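GH26C (Muricauda sp. MAR_2010_75, PDB 6Q78) probably hydrolyses internal beta-1,4-mannosidic linkages of mannans, as an endo-mannanase of glycoside hydrolase family 26. Local coordinates at residues 223-228 and 233-238. Residues are numbered along the deposited sequence; the frame is centred on the assembly and turned at random.
Sequences RPFHEF and FWWGQS
W235 NE1 donates to H226 O at 2.7 Å, joining two parts of the loop that follows strand 220-223 of the family 26 TIM barrel. With an N-H...O angle of 167° the bond is nearly straight; the oxygen lies in the indole plane, though the donor is tilted from the carbonyl plane. The indole is clasped between two residues: F233 CB rests on one face, while on the opposite face F225 CA sits 3.5 Å from the five-membered-ring centroid, a CH-pi contact. On the F225 side the phenyl turns its edge to the indole, planes at 78°, in an edge-to-face pair. W235 CG lies between its own backbone N and carbonyl carbon, a torsion that slots the indole between F225 and F233 with NE1 at H226 O. An alanine in place of W235 would probably leave H226 O without this donor and open a gap between F225 and F233. F233 also meets the H226 imidazole obliquely, its CE2 over one face. H226 NE2 and E227 OE2 hydrogen-bond Tris, probably from the crystallisation liquor, consistent with a substrate cleft at the C-terminal end of the barrel strands; W232 NE1 holds E227 OE1. A water donates to both F228 O and W235 O, at 3.0 and 2.8 Å.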
loop_
_atom_site.group_PDB
_atom_site.type_symbol
_atom_site.label_atom_id
_atom_site.label_comp_id
_atom_site.label_asym_id
_atom_site.label_seq_id
_atom_site.Cartn_x
_atom_site.Cartn_y
_atom_site.Cartn_z
ATOM N N ARG A 223 2.183 -5.318 0.755
ATOM C CA ARG A 223 3.171 -4.498 0.034
ATOM C C ARG A 223 4.466 -4.446 0.830
ATOM O O ARG A 223 4.735 -3.438 1.489
ATOM C CB ARG A 223 2.604 -3.086 -0.179
ATOM C CG ARG A 223 3.455 -2.180 -1.061
ATOM C CD ARG A 223 2.697 -0.892 -1.362
ATOM N NE ARG A 223 2.525 -0.058 -0.171
ATOM C CZ ARG A 223 3.338 0.945 0.175
ATOM N NH1 ARG A 223 4.412 1.263 -0.546
ATOM N NH2 ARG A 223 3.061 1.667 1.247
ATOM N N PRO A 224 5.281 -5.506 0.813
ATOM C CA PRO A 224 6.464 -5.568 1.683
ATOM C C PRO A 224 7.693 -4.959 1.016
ATOM O O PRO A 224 7.773 -4.835 -0.218
ATOM C CB PRO A 224 6.695 -7.076 1.834
ATOM C CG PRO A 224 6.239 -7.621 0.476
ATOM C CD PRO A 224 5.006 -6.777 0.113
ATOM N N PHE A 225 8.664 -4.587 1.867
ATOM C CA PHE A 225 10.000 -4.174 1.382
ATOM C C PHE A 225 9.884 -3.060 0.349
ATOM O O PHE A 225 10.540 -3.049 -0.696
ATOM C CB PHE A 225 10.827 -5.391 0.899
ATOM C CG PHE A 225 10.876 -6.492 1.931
ATOM C CD1 PHE A 225 11.528 -6.253 3.136
ATOM C CD2 PHE A 225 10.246 -7.717 1.728
ATOM C CE1 PHE A 225 11.548 -7.220 4.130
ATOM C CE2 PHE A 225 10.266 -8.699 2.705
ATOM C CZ PHE A 225 10.938 -8.445 3.906
ATOM N N HIS A 226 9.051 -2.079 0.692
ATOM C CA HIS A 226 8.771 -0.979 -0.227
ATOM C C HIS A 226 9.882 0.081 -0.225
ATOM O O HIS A 226 10.715 0.182 0.690
ATOM C CB HIS A 226 7.424 -0.324 0.146
ATOM C CG HIS A 226 7.418 0.337 1.497
ATOM N ND1 HIS A 226 7.735 -0.346 2.660
ATOM C CD2 HIS A 226 7.114 1.608 1.876
ATOM C CE1 HIS A 226 7.641 0.475 3.684
ATOM N NE2 HIS A 226 7.253 1.665 3.245
ATOM N N GLU A 227 9.875 0.900 -1.268
ATOM C CA GLU A 227 10.835 2.007 -1.356
ATOM C C GLU A 227 12.266 1.517 -1.290
ATOM O O GLU A 227 13.161 2.231 -0.800
ATOM C CB GLU A 227 10.563 3.098 -0.294
ATOM C CG GLU A 227 9.143 3.702 -0.473
ATOM C CD GLU A 227 8.737 4.675 0.604
ATOM O OE1 GLU A 227 9.537 5.031 1.467
ATOM O OE2 GLU A 227 7.540 5.077 0.595
ATOM N N PHE A 228 12.507 0.338 -1.867
ATOM C CA PHE A 228 13.800 -0.331 -1.823
ATOM C C PHE A 228 14.837 0.321 -2.734
ATOM O O PHE A 228 16.016 -0.090 -2.694
ATOM C CB PHE A 228 13.572 -1.772 -2.312
ATOM C CG PHE A 228 12.966 -1.837 -3.707
ATOM C CD1 PHE A 228 13.776 -1.691 -4.827
ATOM C CD2 PHE A 228 11.607 -1.990 -3.890
ATOM C CE1 PHE A 228 13.215 -1.711 -6.095
ATOM C CE2 PHE A 228 11.039 -2.027 -5.168
ATOM C CZ PHE A 228 11.860 -1.875 -6.266
ATOM N N PHE A 233 15.671 2.448 4.325
ATOM C CA PHE A 233 15.340 1.157 4.934
ATOM C C PHE A 233 16.465 0.165 4.672
ATOM O O PHE A 233 17.206 0.286 3.682
ATOM C CB PHE A 233 14.055 0.557 4.294
ATOM C CG PHE A 233 12.800 1.359 4.527
ATOM C CD1 PHE A 233 12.487 1.819 5.797
ATOM C CD2 PHE A 233 11.942 1.650 3.473
ATOM C CE1 PHE A 233 11.326 2.525 6.036
ATOM C CE2 PHE A 233 10.777 2.363 3.705
ATOM C CZ PHE A 233 10.469 2.810 4.986
ATOM N N TRP A 234 16.570 -0.854 5.542
ATOM C CA TRP A 234 17.675 -1.813 5.450
ATOM C C TRP A 234 17.516 -2.790 4.287
ATOM O O TRP A 234 18.490 -3.469 3.927
ATOM C CB TRP A 234 17.873 -2.521 6.801
ATOM C CG TRP A 234 16.657 -3.141 7.381
ATOM C CD1 TRP A 234 15.791 -2.569 8.295
ATOM C CD2 TRP A 234 16.117 -4.453 7.099
ATOM N NE1 TRP A 234 14.775 -3.447 8.602
ATOM C CE2 TRP A 234 14.937 -4.599 7.872
ATOM C CE3 TRP A 234 16.493 -5.487 6.237
ATOM C CZ2 TRP A 234 14.149 -5.757 7.858
ATOM C CZ3 TRP A 234 15.709 -6.645 6.204
ATOM C CH2 TRP A 234 14.526 -6.765 7.010
ATOM N N TRP A 235 16.335 -2.858 3.671
ATOM C CA TRP A 235 16.162 -3.595 2.432
ATOM C C TRP A 235 16.476 -2.737 1.204
ATOM O O TRP A 235 16.195 -3.162 0.084
ATOM C CB TRP A 235 14.750 -4.192 2.358
ATOM C CG TRP A 235 13.661 -3.205 2.598
ATOM C CD1 TRP A 235 13.046 -2.390 1.656
ATOM C CD2 TRP A 235 12.973 -2.954 3.837
ATOM N NE1 TRP A 235 12.061 -1.621 2.261
ATOM C CE2 TRP A 235 11.968 -1.974 3.582
ATOM C CE3 TRP A 235 13.103 -3.469 5.128
ATOM C CZ2 TRP A 235 11.122 -1.472 4.589
ATOM C CZ3 TRP A 235 12.267 -2.980 6.138
ATOM C CH2 TRP A 235 11.277 -1.982 5.864
ATOM N N GLY A 236 17.056 -1.557 1.401
ATOM C CA GLY A 236 17.384 -0.657 0.311
ATOM C C GLY A 236 18.586 -1.086 -0.517
ATOM O O GLY A 236 19.364 -1.978 -0.184
ATOM N N GLN A 237 18.737 -0.410 -1.652
ATOM C CA GLN A 237 19.588 -0.926 -2.721
ATOM C C GLN A 237 21.069 -0.891 -2.387
ATOM O O GLN A 237 21.832 -1.641 -3.008
ATOM C CB GLN A 237 19.307 -0.176 -4.024
ATOM C CG GLN A 237 19.503 1.305 -3.962
ATOM C CD GLN A 237 20.882 1.725 -4.499
ATOM O OE1 GLN A 237 21.460 1.050 -5.349
ATOM N NE2 GLN A 237 21.412 2.835 -3.986
ATOM N N SER A 238 21.504 -0.023 -1.465
ATOM C CA SER A 238 22.908 0.040 -1.086
ATOM C C SER A 238 23.314 -1.122 -0.202
ATOM O O SER A 238 24.522 -1.349 -0.011
ATOM C CB SER A 238 23.186 1.326 -0.298
ATOM O OG SER A 238 22.791 2.471 -1.027
HETATM O O HOH W 1 14.951 2.314 1.461
HETATM O O HOH W 2 16.800 -3.036 -2.692
#